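Local coordinates for ErfK/YbiS/YcfS/YnhG family protein (Xylanimonas cellulosilytica, PDB 4LPQ) that probably cross-links peptidoglycan as an L,D-transpeptidase in cell wall biogenesis, the present chain carrying a putative peptidoglycan-binding domain and the YkuD-type catalytic domain, at residues Thr129-Arg132 against Gly133-Val137; Tyr159-Gly162 against Gly163-Val166; Trp196-Pro199 against Ile200-Val204. All coordinates share one frame; numbering follows the deposited sequence.

The three contacts are local turns and strand entries that reach one mixed sheet in the YkuD-type catalytic domain. Interactions 1 and 2 lie about 8 Å apart between centres and pack directly: Pro131 CD comes to 3.7 Å from Tyr164 CD1, and Phe135 CE1 to 3.6 Å from Arg161 CD. Interaction 3, about 14 Å from interaction 1 between centres, joins it through neighbouring strands, with Phe135 N 2.8 Å from Val204 O in a probable hydrogen bond; Phe160 CB also meets Val204 CG2 at 4.1 Å. Interaction 2 comes nearest the predicted active site: the Ala165 side chain is about 4 Å from that of Cys181, the predicted nucleophile, and about 5 Å from that of His167, the predicted proton donor/acceptor.

Interaction 1. Residues Thr129-Arg132 against Gly133-Val137; sequences TTPR and GDFAV
With CG placed opposite its own carbonyl carbon (chi1 -56°) and the ring turned to chi2 -74°, Phe135 reaches back along the chain to Pro131 and Arg132, which lie four and three positions earlier. The ring's far end does the touching. CZ lies 4.1 Å from Pro131 CB, an apolar contact between the end of the aromatic ring and the flank of the proline ring, and 3.8 Å from Arg132 O. CE2 approaches the same carbonyl at 3.9 Å and comes to 4.1 Å from Pro131 O. Both oxygens stand obliquely to the ring, and no hydrogen bond crosses this contact.

At Gly133 the backbone angles, with phi at 146°, would press a CB against Arg132 O, which explains why a residue without a side chain stands at the start of strand 133-140. The Arg132 side chain leaves in another direction and runs extended from CG to NE. Its NH1 forms salt bridges with Asp93 and with the terminal carboxylate of Tyr207, while Asp134 pairs with Arg203. Backbone hydrogen bonds between Gly133 and Leu206 and between Phe135 and Val204 attach the strand to its antiparallel neighbour 203-206.

The loop leading into strand 133-140 thus separates two kinds of chemistry. The Arg132 guanidinium is held by Asp93 and the Tyr207 carboxylate, whereas Phe135 meets Pro131 and the two carbonyl oxygens through van der Waals contacts, without a hydrogen bond; shape and packing, including that of Arg161 and Leu206, probably position the aromatic ring.

Interaction 2. Residues Tyr159-Gly162 against Gly163-Val166; sequences YFRG and GYAV
Phe160 and Tyr164 form the tightly packed part of a hairpin that illustrates the classic beta bulge: Phe160 and Arg161 both face Tyr164 on the opposite strand. Tyr164 O accepts two backbone bonds, a nearly straight one from Phe160 N at 2.8 Å, lying in the carbonyl plane, and a longer one from Arg161 N at 3.3 Å. Phe160 CG sits between its own N and carbonyl carbon (chi1 61°), which swings the ring over the partner strand. One ring face receives Tyr164 O, 3.5 Å above the plane and toward the rim, and Tyr164 CB makes a CH-pi contact over the ring, while CE2 meets Val166 CG2 at 4.0 Å. Replacing Phe160 by an alanine removes the ring, which is likely to leave Tyr164 CB and Val166 CG2 without their aromatic neighbour and to open a gap beside Val204 and Leu206. On the sheet face shared by Tyr159 and Ala165, Ala165 CB lies 3.9 Å above the tyrosine ring, another CH-pi contact.

The solvent side is looser. A type II' turn from Arg161 to Tyr164, with Gly162 at positive phi, is closed by Tyr164 N to Arg161 O at 2.9 Å, the donor above the carbonyl plane. Arg161 extends beside Tyr164, their flat groups 53° apart, and Arg161 NH1 approaches Tyr164 CE2 no nearer than 4.1 Å.

The hairpin links strands 154-159 and 164-168. Tyr159 bonds through its backbone to Tyr138 and Met139 of strand 133-140, Ala165 bonds to Val182 of strand 182-184, and Phe160 packs against strand 203-206.

Interaction 3. Residues Trp196-Pro199 against Ile200-Val204; sequences WGMP and IGTRV
Pro199 O is gripped twice by Thr202, through its backbone N and through its hydroxyl, at the close of a type II beta turn running from Pro199 to Thr202. The hydroxyl bond is the shorter, with Thr202 OG1 donating to Pro199 O at 2.7 Å in the carbonyl plane and on a lone pair. The amide bond, 3.0 Å from Thr202 N to Pro199 O, makes an N-H...O angle of 154° and arrives tilted from that plane. A chi1 of -59° sets OG1 beside the threonine's own N and turns the hydroxyl back toward the proline, where it also lies 3.3 Å from Pro199 CD. The two side chains cross at about a right angle, and the paired donors probably limit rotation of both the carbonyl and the threonine.

At the third position of the turn, Gly201 has a positive phi (101°), where a CB would press on the preceding carbonyl. This turn carries the chain from helix 186-196 into strand 203-206 of the catalytic domain. Backbone bonds from Gly201 and Thr202 to Val137 dock it on strand 133-140, and Met198 O accepts from Lys158 NZ.

On the buried side, the fully extended selenomethionine Met198 touches Thr202, Met198 CG to Thr202 CG2 at 4.2 Å, and its terminal CE lies 4.4 Å from Val204 CG2.

Interaction 1. Residues Thr129-Arg132 against Gly133-Val137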
loop_
_atom_site.group_PDB
_atom_site.type_symbol
_atom_site.label_atom_id
_atom_site.label_comp_id
_atom_site.label_asym_id
_atom_site.label_seq_id
_atom_site.Cartn_x
_atom_site.Cartn_y
_atom_site.Cartn_z
ATOM N N THR A 129 -12.849 10.134 -7.125
ATOM C CA THR A 129 -12.580 10.491 -5.753
ATOM C C THR A 129 -12.697 9.240 -4.872
ATOM O O THR A 129 -13.668 8.518 -5.002
ATOM C CB THR A 129 -13.625 11.577 -5.276
ATOM O OG1 THR A 129 -13.595 12.710 -6.155
ATOM C CG2 THR A 129 -13.384 12.008 -3.805
ATOM N N THR A 130 -11.800 9.069 -3.935
ATOM C CA THR A 130 -11.940 8.074 -2.884
ATOM C C THR A 130 -12.504 8.735 -1.691
ATOM O O THR A 130 -11.974 9.790 -1.269
ATOM C CB THR A 130 -10.549 7.486 -2.566
ATOM O OG1 THR A 130 -10.034 6.829 -3.761
ATOM C CG2 THR A 130 -10.598 6.497 -1.435
ATOM N N PRO A 131 -13.554 8.178 -1.117
ATOM C CA PRO A 131 -14.150 8.908 -0.035
ATOM C C PRO A 131 -13.348 8.849 1.257
ATOM O O PRO A 131 -12.747 7.852 1.566
ATOM C CB PRO A 131 -15.497 8.194 0.203
ATOM C CG PRO A 131 -15.306 6.855 -0.366
ATOM C CD PRO A 131 -14.308 6.989 -1.477
ATOM N N ARG A 132 -13.338 9.940 1.965
ATOM C CA ARG A 132 -12.811 10.061 3.285
ATOM C C ARG A 132 -13.914 9.762 4.277
ATOM O O ARG A 132 -15.096 10.102 4.068
ATOM C CB ARG A 132 -12.252 11.452 3.576
ATOM C CG ARG A 132 -10.973 11.690 2.840
ATOM C CD ARG A 132 -10.430 13.127 2.885
ATOM N NE ARG A 132 -9.588 13.289 1.639
ATOM C CZ ARG A 132 -8.245 13.355 1.358
ATOM N NH1 ARG A 132 -7.018 13.366 2.173
ATOM N NH2 ARG A 132 -8.064 13.365 0.067
ATOM N N GLY A 133 -13.570 9.086 5.361
ATOM C CA GLY A 133 -14.536 8.734 6.373
ATOM C C GLY A 133 -14.293 7.442 7.050
ATOM O O GLY A 133 -13.219 6.892 6.993
ATOM N N ASP A 134 -15.320 7.027 7.839
ATOM C CA ASP A 134 -15.184 5.927 8.720
ATOM C C ASP A 134 -16.213 4.860 8.303
ATOM O O ASP A 134 -17.411 5.090 8.519
ATOM C CB ASP A 134 -15.453 6.469 10.099
ATOM C CG ASP A 134 -14.885 5.753 11.180
ATOM O OD1 ASP A 134 -14.722 4.569 11.122
ATOM O OD2 ASP A 134 -14.674 6.464 12.255
ATOM N N PHE A 135 -15.720 3.796 7.708
ATOM C CA PHE A 135 -16.529 2.808 7.031
ATOM C C PHE A 135 -16.232 1.417 7.578
ATOM O O PHE A 135 -15.499 1.282 8.593
ATOM C CB PHE A 135 -16.251 2.852 5.518
ATOM C CG PHE A 135 -16.475 4.172 4.939
ATOM C CD1 PHE A 135 -17.727 4.691 4.720
ATOM C CD2 PHE A 135 -15.398 5.007 4.531
ATOM C CE1 PHE A 135 -17.913 5.986 4.220
ATOM C CE2 PHE A 135 -15.620 6.248 3.989
ATOM C CZ PHE A 135 -16.877 6.749 3.829
ATOM N N ALA A 136 -16.779 0.365 7.005
ATOM C CA ALA A 136 -16.532 -0.993 7.443
ATOM C C ALA A 136 -16.662 -1.920 6.242
ATOM O O ALA A 136 -17.458 -1.703 5.361
ATOM C CB ALA A 136 -17.555 -1.401 8.529
ATOM N N VAL A 137 -15.846 -2.979 6.266
ATOM C CA VAL A 137 -15.993 -4.031 5.291
ATOM C C VAL A 137 -17.386 -4.637 5.412
ATOM O O VAL A 137 -17.750 -5.086 6.528
ATOM C CB VAL A 137 -14.915 -5.122 5.458
ATOM C CG1 VAL A 137 -15.128 -6.253 4.497
ATOM C CG2 VAL A 137 -13.507 -4.527 5.344
#

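Interaction 2. Residues Tyr159-Gly162 against Gly163-Val166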
loop_
_atom_site.group_PDB
_atom_site.type_symbol
_atom_site.label_atom_id
_atom_site.label_comp_id
_atom_site.label_asym_id
_atom_site.label_seq_id
_atom_site.Cartn_x
_atom_site.Cartn_y
_atom_site.Cartn_z
ATOM N N TYR A 159 -15.056 -4.820 0.111
ATOM C CA TYR A 159 -15.826 -3.650 -0.168
ATOM C C TYR A 159 -16.186 -2.920 1.130
ATOM O O TYR A 159 -16.607 -3.551 2.090
ATOM C CB TYR A 159 -17.133 -3.995 -0.889
ATOM C CG TYR A 159 -16.952 -4.649 -2.186
ATOM C CD1 TYR A 159 -16.663 -5.988 -2.298
ATOM C CD2 TYR A 159 -17.079 -3.924 -3.348
ATOM C CE1 TYR A 159 -16.463 -6.604 -3.511
ATOM C CE2 TYR A 159 -16.917 -4.536 -4.593
ATOM C CZ TYR A 159 -16.640 -5.892 -4.671
ATOM O OH TYR A 159 -16.457 -6.537 -5.906
ATOM N N PHE A 160 -16.015 -1.590 1.157
ATOM C CA PHE A 160 -16.318 -0.789 2.328
ATOM C C PHE A 160 -17.327 0.303 2.117
ATOM O O PHE A 160 -17.849 0.843 3.127
ATOM C CB PHE A 160 -15.055 -0.212 3.006
ATOM C CG PHE A 160 -14.260 0.714 2.073
ATOM C CD1 PHE A 160 -14.539 2.064 2.000
ATOM C CD2 PHE A 160 -13.221 0.245 1.284
ATOM C CE1 PHE A 160 -13.838 2.917 1.190
ATOM C CE2 PHE A 160 -12.542 1.091 0.457
ATOM C CZ PHE A 160 -12.868 2.402 0.396
ATOM N N ARG A 161 -17.691 0.705 0.895
ATOM C CA ARG A 161 -18.770 1.674 0.669
ATOM C C ARG A 161 -19.237 1.520 -0.749
ATOM O O ARG A 161 -18.503 1.910 -1.661
ATOM C CB ARG A 161 -18.300 3.129 0.945
ATOM C CG ARG A 161 -19.420 4.131 0.880
ATOM C CD ARG A 161 -18.821 5.510 0.738
ATOM N NE ARG A 161 -19.700 6.577 0.907
ATOM C CZ ARG A 161 -20.048 7.447 -0.009
ATOM N NH1 ARG A 161 -19.828 7.192 -1.254
ATOM N NH2 ARG A 161 -20.786 8.503 0.328
ATOM N N GLY A 162 -20.375 0.916 -0.971
ATOM C CA GLY A 162 -20.835 0.687 -2.330
ATOM C C GLY A 162 -19.732 -0.062 -3.081
ATOM O O GLY A 162 -19.269 -1.128 -2.641
ATOM N N GLY A 163 -19.403 0.415 -4.267
ATOM C CA GLY A 163 -18.379 -0.200 -5.076
ATOM C C GLY A 163 -16.956 0.045 -4.689
ATOM O O GLY A 163 -16.042 -0.488 -5.251
ATOM N N TYR A 164 -16.756 0.894 -3.716
ATOM C CA TYR A 164 -15.432 1.234 -3.227
ATOM C C TYR A 164 -14.911 0.091 -2.353
ATOM O O TYR A 164 -15.533 -0.341 -1.353
ATOM C CB TYR A 164 -15.386 2.519 -2.424
ATOM C CG TYR A 164 -15.751 3.738 -3.216
ATOM C CD1 TYR A 164 -14.799 4.378 -3.986
ATOM C CD2 TYR A 164 -16.965 4.298 -3.187
ATOM C CE1 TYR A 164 -15.082 5.453 -4.779
ATOM C CE2 TYR A 164 -17.272 5.392 -3.930
ATOM C CZ TYR A 164 -16.316 6.004 -4.720
ATOM O OH TYR A 164 -16.670 7.107 -5.475
ATOM N N ALA A 165 -13.749 -0.445 -2.803
ATOM C CA ALA A 165 -13.116 -1.567 -2.209
ATOM C C ALA A 165 -11.634 -1.365 -2.102
ATOM O O ALA A 165 -11.018 -0.577 -2.816
ATOM C CB ALA A 165 -13.349 -2.821 -3.075
ATOM N N VAL A 166 -11.023 -2.121 -1.191
ATOM C CA VAL A 166 -9.565 -2.408 -1.163
ATOM C C VAL A 166 -9.372 -3.712 -1.931
ATOM O O VAL A 166 -10.094 -4.697 -1.705
ATOM C CB VAL A 166 -9.053 -2.567 0.281
ATOM C CG1 VAL A 166 -7.548 -2.808 0.282
ATOM C CG2 VAL A 166 -9.361 -1.309 1.087
#

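Interaction 3. Residues Trp196-Pro199 against Ile200-Val204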
loop_
_atom_site.group_PDB
_atom_site.type_symbol
_atom_site.label_atom_id
_atom_site.label_comp_id
_atom_site.label_asym_id
_atom_site.label_seq_id
_atom_site.Cartn_x
_atom_site.Cartn_y
_atom_site.Cartn_z
ATOM N N TRP A 196 -3.255 -11.908 8.347
ATOM C CA TRP A 196 -3.787 -10.922 9.286
ATOM C C TRP A 196 -5.227 -11.206 9.672
ATOM O O TRP A 196 -5.539 -11.345 10.858
ATOM C CB TRP A 196 -3.615 -9.489 8.772
ATOM C CG TRP A 196 -3.814 -8.479 9.770
ATOM C CD1 TRP A 196 -3.186 -8.373 10.947
ATOM C CD2 TRP A 196 -4.592 -7.291 9.641
ATOM N NE1 TRP A 196 -3.573 -7.254 11.628
ATOM C CE2 TRP A 196 -4.415 -6.549 10.831
ATOM C CE3 TRP A 196 -5.528 -6.818 8.696
ATOM C CZ2 TRP A 196 -5.067 -5.352 11.053
ATOM C CZ3 TRP A 196 -6.136 -5.629 8.857
ATOM C CH2 TRP A 196 -5.933 -4.901 9.988
ATOM N N GLY A 197 -6.093 -11.292 8.686
ATOM C CA GLY A 197 -7.502 -11.428 8.807
ATOM C C GLY A 197 -8.131 -10.058 8.862
ATOM O O GLY A 197 -7.769 -9.193 9.666
HETATM N N MSE A 198 -9.102 -9.878 7.987
HETATM C CA MSE A 198 -9.810 -8.592 7.827
HETATM C C MSE A 198 -11.249 -8.963 7.568
HETATM O O MSE A 198 -11.788 -8.806 6.470
HETATM C CB MSE A 198 -9.128 -7.878 6.614
HETATM C CG MSE A 198 -9.651 -6.538 6.356
HETATM SE SE MSE A 198 -8.583 -5.832 4.817
HETATM C CE MSE A 198 -9.934 -4.440 4.420
ATOM N N PRO A 199 -11.938 -9.461 8.622
ATOM C CA PRO A 199 -13.247 -10.022 8.362
ATOM C C PRO A 199 -14.308 -9.007 8.105
ATOM O O PRO A 199 -14.111 -7.790 8.347
ATOM C CB PRO A 199 -13.592 -10.767 9.696
ATOM C CG PRO A 199 -12.726 -10.045 10.703
ATOM C CD PRO A 199 -11.449 -9.719 9.985
ATOM N N ILE A 200 -15.464 -9.441 7.629
ATOM C CA ILE A 200 -16.615 -8.599 7.521
ATOM C C ILE A 200 -16.782 -7.868 8.888
ATOM O O ILE A 200 -16.694 -8.494 9.949
ATOM C CB ILE A 200 -17.824 -9.460 7.045
ATOM C CG1 ILE A 200 -17.552 -10.215 5.664
ATOM C CG2 ILE A 200 -19.097 -8.602 7.025
ATOM C CD1 ILE A 200 -17.229 -9.241 4.434
ATOM N N GLY A 201 -17.036 -6.582 8.814
ATOM C CA GLY A 201 -17.234 -5.740 9.959
ATOM C C GLY A 201 -16.009 -4.912 10.322
ATOM O O GLY A 201 -16.095 -3.983 11.123
ATOM N N THR A 202 -14.837 -5.241 9.755
ATOM C CA THR A 202 -13.610 -4.521 10.092
ATOM C C THR A 202 -13.749 -3.059 9.695
ATOM O O THR A 202 -14.051 -2.728 8.543
ATOM C CB THR A 202 -12.397 -5.161 9.423
ATOM O OG1 THR A 202 -12.222 -6.515 9.809
ATOM C CG2 THR A 202 -11.130 -4.405 9.712
ATOM N N ARG A 203 -13.357 -2.169 10.621
ATOM C CA ARG A 203 -13.334 -0.738 10.374
ATOM C C ARG A 203 -12.325 -0.412 9.264
ATOM O O ARG A 203 -11.168 -0.852 9.330
ATOM C CB ARG A 203 -12.970 -0.000 11.653
ATOM C CG ARG A 203 -13.056 1.501 11.622
ATOM C CD ARG A 203 -12.632 2.028 12.970
ATOM N NE ARG A 203 -12.831 3.445 13.059
ATOM C CZ ARG A 203 -12.289 4.238 13.970
ATOM N NH1 ARG A 203 -11.481 3.699 14.889
ATOM N NH2 ARG A 203 -12.554 5.525 13.968
ATOM N N VAL A 204 -12.719 0.487 8.397
ATOM C CA VAL A 204 -11.855 1.006 7.346
ATOM C C VAL A 204 -11.980 2.520 7.454
ATOM O O VAL A 204 -13.032 3.093 7.204
ATOM C CB VAL A 204 -12.264 0.564 5.911
ATOM C CG1 VAL A 204 -11.293 1.155 4.863
ATOM C CG2 VAL A 204 -12.233 -0.949 5.858
#